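PDB 2OCD: L-asparaginase I from Vibrio cholerae, which probably catalyses the hydrolysis of L-asparagine to L-aspartate and ammonium, working as a homotetramer. Local coordinates for residues E146-F151 with P178-A183; I267-T272 with A308-L313; G84-H89 with N134-A139; T93-A98 with S170-P175; G294-Y299 with A325-V330. All blocks are in the same frame, centred on the assembly; numbering follows the deposited sequence.

Contact 1: E146-F151 with P178-A183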
# COMPACT_ATOMS: atom_id res chain seq x y z
N GLU B 146 -4.22 27.82 -7.67
CA GLU B 146 -5.52 27.30 -7.37
C GLU B 146 -5.65 27.26 -5.86
O GLU B 146 -4.66 27.48 -5.12
CB GLU B 146 -5.75 25.86 -7.86
CG GLU B 146 -5.03 25.30 -9.09
CD GLU B 146 -5.58 23.86 -9.47
OE1 GLU B 146 -6.61 23.44 -8.88
OE2 GLU B 146 -5.00 23.15 -10.37
N VAL B 147 -6.87 26.98 -5.41
CA VAL B 147 -7.12 26.67 -4.00
C VAL B 147 -6.76 25.21 -3.72
O VAL B 147 -7.37 24.29 -4.24
CB VAL B 147 -8.56 27.01 -3.59
CG1 VAL B 147 -8.76 26.72 -2.14
CG2 VAL B 147 -8.82 28.48 -3.81
N THR B 148 -5.73 25.00 -2.92
CA THR B 148 -5.26 23.65 -2.63
C THR B 148 -5.28 23.35 -1.13
O THR B 148 -5.56 24.25 -0.30
CB THR B 148 -3.82 23.46 -3.20
OG1 THR B 148 -2.93 24.43 -2.62
CG2 THR B 148 -3.83 23.60 -4.78
N LEU B 149 -5.02 22.09 -0.77
CA LEU B 149 -5.20 21.62 0.63
C LEU B 149 -4.02 20.74 0.96
O LEU B 149 -3.77 19.74 0.27
CB LEU B 149 -6.53 20.88 0.81
CG LEU B 149 -7.01 20.44 2.21
CD1 LEU B 149 -8.56 20.30 2.35
CD2 LEU B 149 -6.42 19.14 2.67
N PHE B 150 -3.28 21.12 1.98
CA PHE B 150 -2.09 20.38 2.29
C PHE B 150 -2.27 19.60 3.61
O PHE B 150 -2.60 20.20 4.66
CB PHE B 150 -0.91 21.33 2.32
CG PHE B 150 0.39 20.65 2.48
CD1 PHE B 150 0.91 19.86 1.47
CD2 PHE B 150 1.13 20.81 3.61
CE1 PHE B 150 2.13 19.20 1.61
CE2 PHE B 150 2.35 20.15 3.73
CZ PHE B 150 2.83 19.35 2.74
N PHE B 151 -2.11 18.27 3.53
CA PHE B 151 -2.18 17.39 4.69
C PHE B 151 -1.57 16.03 4.36
O PHE B 151 -1.53 15.64 3.18
CB PHE B 151 -3.62 17.22 5.17
CG PHE B 151 -3.81 17.31 6.68
CD1 PHE B 151 -3.91 18.54 7.31
CD2 PHE B 151 -3.97 16.16 7.44
CE1 PHE B 151 -4.13 18.63 8.69
CE2 PHE B 151 -4.21 16.20 8.82
CZ PHE B 151 -4.29 17.44 9.45
N PRO B 178 -5.62 12.43 -8.56
CA PRO B 178 -4.35 12.27 -7.84
C PRO B 178 -3.87 13.57 -7.29
O PRO B 178 -4.16 14.59 -7.86
CB PRO B 178 -3.37 11.84 -8.93
CG PRO B 178 -4.24 11.22 -10.00
CD PRO B 178 -5.50 12.06 -9.98
N PRO B 179 -3.09 13.53 -6.20
CA PRO B 179 -2.68 14.78 -5.61
C PRO B 179 -1.82 15.53 -6.60
O PRO B 179 -1.09 14.92 -7.36
CB PRO B 179 -1.87 14.37 -4.37
CG PRO B 179 -1.92 12.91 -4.29
CD PRO B 179 -2.47 12.36 -5.55
N LEU B 180 -1.96 16.86 -6.58
CA LEU B 180 -1.22 17.78 -7.43
C LEU B 180 0.24 17.74 -7.15
O LEU B 180 1.05 17.89 -8.07
CB LEU B 180 -1.67 19.19 -7.17
CG LEU B 180 -3.09 19.46 -7.59
CD1 LEU B 180 -3.53 20.75 -6.95
CD2 LEU B 180 -3.17 19.49 -9.11
N LEU B 181 0.59 17.59 -5.87
CA LEU B 181 1.97 17.35 -5.53
C LEU B 181 2.17 16.57 -4.25
O LEU B 181 1.28 16.48 -3.43
CB LEU B 181 2.79 18.65 -5.61
CG LEU B 181 3.17 19.52 -4.45
CD1 LEU B 181 4.13 18.85 -3.56
CD2 LEU B 181 3.83 20.72 -5.07
N GLU B 182 3.34 15.94 -4.15
CA GLU B 182 3.76 15.16 -2.97
C GLU B 182 5.04 15.71 -2.27
O GLU B 182 6.11 15.85 -2.89
CB GLU B 182 4.05 13.74 -3.38
CG GLU B 182 2.98 13.12 -4.24
CD GLU B 182 2.16 12.12 -3.50
OE1 GLU B 182 1.99 12.27 -2.26
OE2 GLU B 182 1.67 11.18 -4.17
N ALA B 183 4.88 15.98 -0.98
CA ALA B 183 5.90 16.56 -0.12
C ALA B 183 6.62 15.50 0.71
O ALA B 183 6.52 15.45 1.93
CB ALA B 183 5.23 17.60 0.82
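Leu-180 meets segment 146-151 with its two methyl branches. Its CB bond points toward that segment, but CB itself stays clear of it. CG lies anti to the carbonyl carbon (chi1 -66°), which brings the two methyls up to Thr-148 and Glu-146. CD1 touches the methyl of Thr-148, with Leu-180 CD1 3.6 Å from Thr-148 CG2. CD2 turns to the carboxylate of Glu-146, where Leu-180 CD2 is 4.3 Å from Glu-146 OE2. That is a loose contact. The carboxylate has its main partner elsewhere, in a salt bridge from Glu-146 OE1 to Arg-157. The Thr-148 and Leu-180 side chains cross at a slant. The hydroxyl of Thr-148 is turned elsewhere and makes a weak hydrogen bond to the carbonyl of Val-112.

A second meeting lies further along. The methyl of Ala-183 sits at the edge of the Phe-150 ring and in its plane, with Phe-150 CZ 3.5 Å from Ala-183 CB. Phe-150 CE1 is almost as near to Ala-183 CB, at 3.6 Å.

The CA atoms of Thr-148 and Leu-180 are 8.6 Å apart, too far for paired neighbours. Strand 154-157 runs between strands 147-151 and 181-183, and Leu-155 touches both Thr-148 and Phe-150. Leu-180 and Leu-181 both face Leu-155 in a classic beta bulge. The arrangement is that of next-but-one strands meeting over one face of a sheet, here the mixed sheet of the asparaginase N-terminal domain.

Contact 2: I267-T272 with A308-L313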
# COMPACT_ATOMS: atom_id res chain seq x y z
N ILE B 267 -32.95 22.90 -8.18
CA ILE B 267 -31.89 22.13 -8.85
C ILE B 267 -31.65 20.78 -8.15
O ILE B 267 -31.66 20.69 -6.91
CB ILE B 267 -30.59 22.94 -8.99
CG1 ILE B 267 -30.67 23.84 -10.23
CG2 ILE B 267 -29.44 22.04 -9.15
CD1 ILE B 267 -30.02 25.14 -10.03
N VAL B 268 -31.47 19.74 -8.94
CA VAL B 268 -31.44 18.41 -8.42
C VAL B 268 -30.23 17.70 -9.05
O VAL B 268 -30.21 17.40 -10.26
CB VAL B 268 -32.78 17.69 -8.65
CG1 VAL B 268 -32.72 16.23 -8.07
CG2 VAL B 268 -33.95 18.48 -8.00
N VAL B 269 -29.21 17.47 -8.23
CA VAL B 269 -27.93 17.01 -8.72
C VAL B 269 -27.73 15.63 -8.16
O VAL B 269 -28.03 15.37 -6.99
CB VAL B 269 -26.78 17.96 -8.29
CG1 VAL B 269 -26.71 18.09 -6.80
CG2 VAL B 269 -25.39 17.53 -8.89
N ASN B 270 -27.25 14.74 -9.02
CA ASN B 270 -27.10 13.37 -8.65
C ASN B 270 -25.61 13.07 -8.41
O ASN B 270 -24.87 13.08 -9.36
CB ASN B 270 -27.72 12.51 -9.77
CG ASN B 270 -27.48 11.00 -9.58
OD1 ASN B 270 -27.06 10.52 -8.48
ND2 ASN B 270 -27.72 10.24 -10.65
N LEU B 271 -25.19 12.83 -7.16
CA LEU B 271 -23.84 12.33 -6.86
C LEU B 271 -23.87 10.88 -6.40
O LEU B 271 -24.87 10.43 -5.89
CB LEU B 271 -23.22 13.07 -5.72
CG LEU B 271 -22.99 14.56 -5.70
CD1 LEU B 271 -22.07 14.83 -4.51
CD2 LEU B 271 -22.34 15.07 -6.98
N THR B 272 -22.78 10.15 -6.52
CA THR B 272 -22.72 8.78 -5.99
C THR B 272 -22.45 8.73 -4.46
O THR B 272 -21.68 9.53 -3.94
CB THR B 272 -21.67 7.93 -6.77
OG1 THR B 272 -21.81 6.54 -6.43
CG2 THR B 272 -20.22 8.43 -6.51
N ALA B 308 -20.53 23.38 -2.30
CA ALA B 308 -19.82 24.58 -2.63
C ALA B 308 -20.29 25.25 -3.91
O ALA B 308 -20.41 26.48 -3.93
CB ALA B 308 -18.39 24.28 -2.75
N LYS B 309 -20.47 24.44 -4.97
CA LYS B 309 -20.60 24.93 -6.35
C LYS B 309 -22.01 25.46 -6.45
O LYS B 309 -22.25 26.53 -7.03
CB LYS B 309 -20.31 23.82 -7.37
CG LYS B 309 -20.19 24.27 -8.87
CD LYS B 309 -19.92 23.08 -9.80
CE LYS B 309 -19.74 23.42 -11.29
NZ LYS B 309 -19.53 22.15 -12.17
N LEU B 310 -22.94 24.72 -5.84
CA LEU B 310 -24.32 25.19 -5.73
C LEU B 310 -24.41 26.54 -4.97
O LEU B 310 -25.19 27.43 -5.38
CB LEU B 310 -25.22 24.12 -5.08
CG LEU B 310 -25.79 22.99 -5.98
CD1 LEU B 310 -26.29 21.80 -5.16
CD2 LEU B 310 -26.92 23.44 -6.96
N HIS B 311 -23.62 26.72 -3.91
CA HIS B 311 -23.69 27.95 -3.12
C HIS B 311 -23.09 29.12 -3.92
O HIS B 311 -23.50 30.28 -3.80
CB HIS B 311 -22.90 27.84 -1.82
CG HIS B 311 -23.66 27.30 -0.63
ND1 HIS B 311 -23.83 25.95 -0.39
CD2 HIS B 311 -24.17 27.93 0.46
CE1 HIS B 311 -24.47 25.78 0.75
NE2 HIS B 311 -24.70 26.97 1.29
N TYR B 312 -22.07 28.82 -4.69
CA TYR B 312 -21.49 29.79 -5.62
C TYR B 312 -22.56 30.25 -6.57
O TYR B 312 -22.90 31.43 -6.54
CB TYR B 312 -20.32 29.18 -6.39
CG TYR B 312 -19.93 29.95 -7.61
CD1 TYR B 312 -19.54 31.26 -7.52
CD2 TYR B 312 -19.93 29.36 -8.85
CE1 TYR B 312 -19.17 31.99 -8.64
CE2 TYR B 312 -19.57 30.09 -9.99
CZ TYR B 312 -19.19 31.40 -9.87
OH TYR B 312 -18.80 32.14 -10.99
N LEU B 313 -23.12 29.32 -7.35
CA LEU B 313 -24.03 29.66 -8.45
C LEU B 313 -25.39 30.20 -8.00
O LEU B 313 -25.92 31.18 -8.58
CB LEU B 313 -24.29 28.45 -9.35
CG LEU B 313 -23.10 27.97 -10.18
CD1 LEU B 313 -23.43 26.56 -10.61
CD2 LEU B 313 -22.76 28.89 -11.41
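Leu-310 of helix 303-315 points its fork at two residues of strand 267-272, Ile-267 and Val-269. In both pairs the side chains lie alongside each other and run in opposite directions, so each branch slides past the other instead of butting end on. The two branches of Leu-310 divide the work. CD2 takes Ile-267, with Leu-310 CD2 3.6 Å from Ile-267 CG2. CD1 takes Val-269, where the fit is looser, with Leu-310 CD1 4.1 Å from Val-269 CG1.

The torsions bring these methyls to the helix. Ile-267 CG2 stands anti to its backbone N. Val-269 CG1 is held between the backbone N and the carbonyl carbon (chi1 59°), which turns this methyl to Leu-310. Ile-267 and Val-269 are two residues apart on an extended strand, so both point the same way. Val-268, between them, points away from the helix and packs on Val-295.

All three touching residues are buried and apolar. Leu-310 also rests on Ala-237 and Ile-239 of the neighbouring strand 237-242, and on Met-327 of helix 320-327. The helix thus spans more than one strand. Its Ala-308 touches Phe-103 of helix 94-104. The contact joins a helix to one face of a parallel four-stranded sheet, an arrangement characteristic of the alpha/beta C-terminal domain of the asparaginase family.

Contact 3: G84-H89 with N134-A139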
# COMPACT_ATOMS: atom_id res chain seq x y z
N GLY B 84 1.68 34.81 -2.34
CA GLY B 84 0.91 33.61 -2.08
C GLY B 84 0.20 33.67 -0.72
O GLY B 84 0.33 34.65 0.02
N PHE B 85 -0.56 32.63 -0.40
CA PHE B 85 -1.41 32.67 0.79
C PHE B 85 -1.58 31.31 1.37
O PHE B 85 -1.83 30.39 0.61
CB PHE B 85 -2.77 33.21 0.41
CG PHE B 85 -2.68 34.53 -0.31
CD1 PHE B 85 -2.66 35.70 0.40
CD2 PHE B 85 -2.53 34.57 -1.69
CE1 PHE B 85 -2.54 36.87 -0.22
CE2 PHE B 85 -2.39 35.74 -2.32
CZ PHE B 85 -2.39 36.90 -1.58
N VAL B 86 -1.44 31.20 2.69
CA VAL B 86 -1.72 29.99 3.45
C VAL B 86 -2.80 30.26 4.47
O VAL B 86 -2.66 31.14 5.29
CB VAL B 86 -0.49 29.49 4.25
CG1 VAL B 86 -0.85 28.24 5.12
CG2 VAL B 86 0.65 29.16 3.30
N ILE B 87 -3.86 29.46 4.43
CA ILE B 87 -4.97 29.65 5.34
C ILE B 87 -4.91 28.51 6.34
O ILE B 87 -5.13 27.33 5.98
CB ILE B 87 -6.31 29.64 4.56
CG1 ILE B 87 -6.45 30.88 3.69
CG2 ILE B 87 -7.52 29.57 5.50
CD1 ILE B 87 -7.38 30.69 2.44
N LEU B 88 -4.58 28.85 7.59
CA LEU B 88 -4.69 27.90 8.73
C LEU B 88 -6.10 27.84 9.22
O LEU B 88 -6.74 28.83 9.40
CB LEU B 88 -3.76 28.27 9.89
CG LEU B 88 -2.28 28.31 9.52
CD1 LEU B 88 -1.44 28.66 10.78
CD2 LEU B 88 -1.86 26.94 8.77
N HIS B 89 -6.56 26.63 9.47
CA HIS B 89 -7.99 26.29 9.54
C HIS B 89 -8.12 25.00 10.36
O HIS B 89 -7.24 24.18 10.35
CB HIS B 89 -8.49 26.06 8.12
CG HIS B 89 -9.98 26.02 7.99
ND1 HIS B 89 -10.76 25.03 8.56
CD2 HIS B 89 -10.83 26.83 7.31
CE1 HIS B 89 -12.02 25.24 8.24
NE2 HIS B 89 -12.09 26.31 7.47
N ASN B 134 6.09 23.18 4.88
CA ASN B 134 6.04 22.88 3.46
C ASN B 134 4.98 23.66 2.67
O ASN B 134 5.14 23.87 1.46
CB ASN B 134 5.82 21.38 3.24
CG ASN B 134 7.05 20.53 3.57
OD1 ASN B 134 8.15 21.05 3.77
ND2 ASN B 134 6.84 19.19 3.64
N ALA B 135 3.87 24.03 3.33
CA ALA B 135 2.85 24.84 2.70
C ALA B 135 3.51 26.12 2.30
O ALA B 135 3.35 26.59 1.16
CB ALA B 135 1.68 25.16 3.64
N LEU B 136 4.27 26.68 3.24
CA LEU B 136 5.02 27.87 2.94
C LEU B 136 6.03 27.63 1.82
O LEU B 136 6.07 28.38 0.86
CB LEU B 136 5.70 28.44 4.20
CG LEU B 136 4.78 29.27 5.13
CD1 LEU B 136 5.53 29.78 6.39
CD2 LEU B 136 4.09 30.45 4.40
N HIS B 137 6.83 26.57 1.92
CA HIS B 137 7.82 26.30 0.90
C HIS B 137 7.17 26.08 -0.49
O HIS B 137 7.69 26.56 -1.50
CB HIS B 137 8.69 25.09 1.30
CG HIS B 137 9.69 24.67 0.27
ND1 HIS B 137 10.69 25.50 -0.18
CD2 HIS B 137 9.88 23.48 -0.36
CE1 HIS B 137 11.44 24.86 -1.05
NE2 HIS B 137 10.98 23.62 -1.17
N VAL B 138 6.04 25.38 -0.51
CA VAL B 138 5.34 25.00 -1.76
C VAL B 138 4.68 26.21 -2.43
O VAL B 138 4.77 26.39 -3.64
CB VAL B 138 4.32 23.87 -1.48
CG1 VAL B 138 3.36 23.71 -2.58
CG2 VAL B 138 5.06 22.57 -1.29
N ALA B 139 4.03 27.04 -1.63
CA ALA B 139 3.57 28.37 -2.05
C ALA B 139 4.61 29.23 -2.75
O ALA B 139 4.30 29.89 -3.70
CB ALA B 139 3.05 29.14 -0.83
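Val-86 and Ala-135 bring strand 84-88 and helix 127-141 close, with their CA atoms 6.9 Å apart. Such a short spacing suits the small alanine on the helix side. Val-86 does most of the touching, and it does so with one methyl. CG2 lies anti to the carbonyl carbon, while CG1 takes the place anti to the backbone N (chi1 177°). Val-86 CG2 is 3.8 Å from Leu-136 CD2 and 4.1 Å from Ala-135 CB. The Val-86 and Leu-136 side chains cross at about a right angle. Leu-136 reaches the valine only with the end of its chain.

Strand 84-88 is an inner strand of the mixed sheet, between strands 5-12 and 112-115. Helix 127-141 is the connection of a beta-alpha-beta crossover from strand 112-115 to strand 147-151, and it reaches across to strand 84-88.

One helical turn on from Ala-135, Ala-139 also faces the strand. Its methyl stands further off, with Ala-139 CB 4.8 Å from Val-86 CG2. Next to it Gly-84 presents only backbone, and Gly-84 CA is 5.1 Å from Ala-139 CB. Leu-136 packs further on Ile-6 and Met-46. Elsewhere on the helix, His-137 packs on Arg-125 of a neighbouring subunit.

Contact 4: T93-A98 with S170-P175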
# COMPACT_ATOMS: atom_id res chain seq x y z
N THR B 93 -13.99 21.08 8.91
CA THR B 93 -14.66 21.56 7.72
C THR B 93 -13.69 22.22 6.75
O THR B 93 -14.07 22.94 5.85
CB THR B 93 -15.80 22.53 8.05
OG1 THR B 93 -15.24 23.70 8.60
CG2 THR B 93 -16.81 21.91 9.02
N MSE B 94 -12.43 21.89 6.91
CA MSE B 94 -11.41 22.39 6.07
C MSE B 94 -11.71 22.12 4.62
O MSE B 94 -11.39 22.95 3.79
CB MSE B 94 -10.10 21.75 6.45
CG MSE B 94 -8.98 22.21 5.64
SE MSE B 94 -7.33 21.60 6.48
CE MSE B 94 -6.83 20.18 5.31
N ALA B 95 -12.32 20.97 4.30
CA ALA B 95 -12.62 20.61 2.90
C ALA B 95 -13.76 21.41 2.34
O ALA B 95 -13.77 21.73 1.15
CB ALA B 95 -12.90 19.13 2.71
N TYR B 96 -14.73 21.75 3.18
CA TYR B 96 -15.83 22.60 2.72
C TYR B 96 -15.30 23.99 2.48
O TYR B 96 -15.66 24.64 1.50
CB TYR B 96 -16.96 22.66 3.70
CG TYR B 96 -17.75 21.38 3.86
CD1 TYR B 96 -17.40 20.44 4.80
CD2 TYR B 96 -18.91 21.16 3.13
CE1 TYR B 96 -18.13 19.26 4.98
CE2 TYR B 96 -19.65 20.00 3.30
CZ TYR B 96 -19.24 19.05 4.22
OH TYR B 96 -19.97 17.89 4.41
N THR B 97 -14.45 24.48 3.35
CA THR B 97 -13.92 25.78 3.10
C THR B 97 -13.13 25.82 1.77
O THR B 97 -13.31 26.71 0.95
CB THR B 97 -13.10 26.25 4.27
OG1 THR B 97 -14.02 26.56 5.33
CG2 THR B 97 -12.30 27.50 3.91
N ALA B 98 -12.27 24.84 1.56
CA ALA B 98 -11.28 24.92 0.46
C ALA B 98 -12.06 24.88 -0.84
O ALA B 98 -11.73 25.55 -1.83
CB ALA B 98 -10.32 23.77 0.53
N SER B 170 -6.06 11.29 11.67
CA SER B 170 -6.89 12.09 10.77
C SER B 170 -6.20 12.43 9.44
O SER B 170 -4.98 12.60 9.38
CB SER B 170 -7.37 13.35 11.50
OG SER B 170 -7.34 14.46 10.64
N ALA B 171 -6.97 12.55 8.36
CA ALA B 171 -6.39 12.57 7.04
C ALA B 171 -7.35 13.06 5.96
O ALA B 171 -8.56 13.00 6.10
CB ALA B 171 -5.91 11.19 6.70
N PHE B 172 -6.79 13.51 4.84
CA PHE B 172 -7.59 13.93 3.70
C PHE B 172 -7.14 13.22 2.42
O PHE B 172 -5.96 13.10 2.19
CB PHE B 172 -7.45 15.42 3.47
CG PHE B 172 -8.00 16.27 4.57
CD1 PHE B 172 -9.26 16.84 4.46
CD2 PHE B 172 -7.25 16.52 5.70
CE1 PHE B 172 -9.78 17.62 5.47
CE2 PHE B 172 -7.76 17.29 6.72
CZ PHE B 172 -9.04 17.84 6.61
N SER B 173 -8.10 12.81 1.59
CA SER B 173 -7.84 12.29 0.22
C SER B 173 -8.66 13.02 -0.85
O SER B 173 -9.70 13.65 -0.55
CB SER B 173 -8.27 10.85 0.14
OG SER B 173 -9.57 10.83 0.66
N SER B 174 -8.18 12.93 -2.09
CA SER B 174 -8.95 13.29 -3.23
C SER B 174 -9.17 12.03 -3.98
O SER B 174 -8.38 11.64 -4.78
CB SER B 174 -8.27 14.38 -4.09
OG SER B 174 -6.87 14.36 -4.08
N PRO B 175 -10.27 11.35 -3.71
CA PRO B 175 -10.38 9.98 -4.23
C PRO B 175 -10.38 9.88 -5.75
O PRO B 175 -9.92 8.89 -6.30
CB PRO B 175 -11.75 9.50 -3.71
CG PRO B 175 -12.12 10.50 -2.64
CD PRO B 175 -11.49 11.78 -3.00
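Met-94, modelled as selenomethionine, sets its terminal methyl over the face of the Phe-172 ring. Met-94 CE is 3.5 Å from the centroid of the Phe-172 ring and 21° off the ring normal, a CH-pi contact. Met-94 CE also comes too near Leu-149, so its exact position is doubtful. The selenium takes part more distantly, in a Met-aromatic contact. Met-94 SE is 4.8 Å from the same centroid and approaches obliquely. The methyl, not the selenium, therefore covers the face.

The chain shape explains this. Met-94 runs out with CG anti to the backbone N (chi1 -180°) and then bends at chi3 (105°), which folds the methyl back over the ring. The two side chains cross at a slant. Ala-95 adds a looser contact, with Ala-95 CB 4.4 Å from Phe-172 CE1.

The contact joins the first turn of helix 94-104 to strand 171-173, which belongs to a two-stranded antiparallel hairpin. The Phe-172 ring is also packed edge-to-face against Phe-151 at the end of strand 147-151. This cluster lies next to the predicted active site. The Phe-172 side chain is about 4 Å from that of Thr-91, a predicted catalytic and substrate-binding residue. Thr-93, just before the helix, hydrogen-bonds the carbonyl of Ser-60, another predicted substrate-binding residue.

As modelled, the methyl sits off-centre, toward the ring rim, with Met-94 CE 3.3 Å from Phe-172 CE2.

Contact 5: G294-Y299 with A325-V330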
# COMPACT_ATOMS: atom_id res chain seq x y z
N GLY B 294 -35.61 15.54 -14.70
CA GLY B 294 -34.85 16.82 -14.62
C GLY B 294 -33.59 16.85 -13.73
O GLY B 294 -33.00 17.92 -13.52
N VAL B 295 -33.18 15.69 -13.21
CA VAL B 295 -32.01 15.62 -12.35
C VAL B 295 -30.80 15.72 -13.24
O VAL B 295 -30.82 15.20 -14.33
CB VAL B 295 -31.99 14.27 -11.59
CG1 VAL B 295 -30.83 14.26 -10.58
CG2 VAL B 295 -33.35 14.04 -10.93
N ILE B 296 -29.77 16.41 -12.78
CA ILE B 296 -28.48 16.51 -13.51
C ILE B 296 -27.34 15.74 -12.77
O ILE B 296 -27.42 15.51 -11.55
CB ILE B 296 -28.06 18.01 -13.72
CG1 ILE B 296 -27.88 18.73 -12.40
CG2 ILE B 296 -29.08 18.74 -14.54
CD1 ILE B 296 -27.01 20.00 -12.52
N SER B 297 -26.31 15.35 -13.52
CA SER B 297 -25.17 14.55 -13.00
C SER B 297 -24.19 15.47 -12.37
O SER B 297 -24.02 16.55 -12.84
CB SER B 297 -24.43 13.83 -14.14
OG SER B 297 -23.45 12.89 -13.64
N GLY B 298 -23.54 15.04 -11.31
CA GLY B 298 -22.40 15.74 -10.70
C GLY B 298 -21.19 14.83 -10.90
O GLY B 298 -20.22 14.89 -10.15
N TYR B 299 -21.28 13.94 -11.88
CA TYR B 299 -20.15 13.15 -12.30
C TYR B 299 -19.42 12.63 -11.05
O TYR B 299 -20.05 11.90 -10.26
CB TYR B 299 -19.27 14.01 -13.25
CG TYR B 299 -20.06 14.48 -14.47
CD1 TYR B 299 -20.10 13.71 -15.67
CD2 TYR B 299 -20.81 15.65 -14.43
CE1 TYR B 299 -20.88 14.10 -16.76
CE2 TYR B 299 -21.55 16.06 -15.51
CZ TYR B 299 -21.59 15.29 -16.68
OH TYR B 299 -22.32 15.71 -17.78
N ALA B 325 -27.08 24.60 -16.26
CA ALA B 325 -25.98 24.51 -17.23
C ALA B 325 -24.59 24.60 -16.57
O ALA B 325 -23.73 23.77 -16.83
CB ALA B 325 -26.12 25.57 -18.32
N LYS B 326 -24.39 25.56 -15.69
CA LYS B 326 -23.09 25.74 -15.05
C LYS B 326 -22.70 24.59 -14.12
O LYS B 326 -21.53 24.24 -14.02
CB LYS B 326 -23.08 27.06 -14.30
CG LYS B 326 -22.28 28.24 -14.95
CD LYS B 326 -22.76 28.71 -16.24
CE LYS B 326 -21.73 29.73 -16.86
NZ LYS B 326 -20.36 29.13 -17.31
N MSE B 327 -23.66 24.00 -13.42
CA MSE B 327 -23.37 22.86 -12.56
C MSE B 327 -22.76 21.71 -13.38
O MSE B 327 -21.97 20.89 -12.86
CB MSE B 327 -24.66 22.35 -11.90
CG MSE B 327 -25.19 23.16 -10.74
SE MSE B 327 -23.88 23.07 -9.30
CE MSE B 327 -24.27 21.28 -8.65
N GLN B 328 -23.13 21.65 -14.66
CA GLN B 328 -22.64 20.59 -15.56
C GLN B 328 -21.37 21.00 -16.30
O GLN B 328 -20.90 20.30 -17.18
CB GLN B 328 -23.73 20.23 -16.58
CG GLN B 328 -24.94 19.54 -15.93
CD GLN B 328 -26.15 19.38 -16.90
OE1 GLN B 328 -26.90 20.34 -17.13
NE2 GLN B 328 -26.38 18.16 -17.41
N GLN B 329 -20.82 22.15 -15.97
CA GLN B 329 -19.62 22.59 -16.63
C GLN B 329 -18.48 22.64 -15.60
O GLN B 329 -18.73 22.91 -14.42
CB GLN B 329 -19.89 23.92 -17.32
CG GLN B 329 -18.67 24.74 -17.72
CD GLN B 329 -19.08 26.14 -18.23
OE1 GLN B 329 -20.14 26.69 -17.85
NE2 GLN B 329 -18.26 26.71 -19.08
N VAL B 330 -17.26 22.30 -16.06
CA VAL B 330 -16.08 22.22 -15.23
C VAL B 330 -15.65 23.63 -15.01
O VAL B 330 -15.32 24.32 -15.96
CB VAL B 330 -14.90 21.39 -15.85
CG1 VAL B 330 -13.72 21.36 -14.90
CG2 VAL B 330 -15.33 19.98 -16.18
O HOH W 1 -26.63 15.46 -16.61
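On an outermost strand of the parallel C-terminal sheet, Ile-296 packs against the end of helix 320-327, where Met-327 and Gln-328 meet it. Ile-296 CG1 lies between the backbone N and the carbonyl carbon (chi1 60°), and this carries CD1 to the helix. Ile-296 CD1 is 3.4 Å from Met-327 CB, and these two side chains cross at about a right angle. Met-327 then bends at chi2 and chi3, and it also touches Leu-313 and Val-269.

Gln-328 covers the isoleucine from another side. Its chain is extended beyond CG and lies at a slant across Ile-296. The amide group comes over the other branch, with Gln-328 OE1 3.7 Å from Ile-296 CG2. This is packing of an amide on a methyl.

A water bridges the two segments, though one of its bonds is weak. It accepts from Ser-297 N at 3.1 Å, and from Gln-328 NE2 at 2.8 Å in the weak bond. After the strand the chain turns. Ser-297 OG accepts from Tyr-299 N at 3.0 Å, an ST turn with an N-H...O angle of 154°. The same oxygen lies 3.8 Å above the Tyr-299 ring plane, over its centre. The arrangement is a helix end packed beside an edge strand of an alpha/beta domain, here the C-terminal domain of the asparaginase fold.

How the contacts relate
Contacts 1, 3 and 4 lie in the N-terminal part of the chain, and contacts 2 and 5 in the C-terminal part. Contacts 1 and 3 reach the same sheet, with centres about 11 Å apart. They meet where Phe-150 CZ is 3.6 Å from Asn-134 CB. Contact 4 is closest to the predicted active site; Phe-150 of contact 1 has its side chain about 11 Å from that of Thr-91. A probable hydrogen bond of 2.9 Å between His-89 NE2 and Thr-97 OG1 ties contact 3 to contact 4. Contacts 2 and 5 share a sheet and have centres about 8 Å apart. Contacts 2 and 4 come within about 5 Å at their nearest atoms without touching.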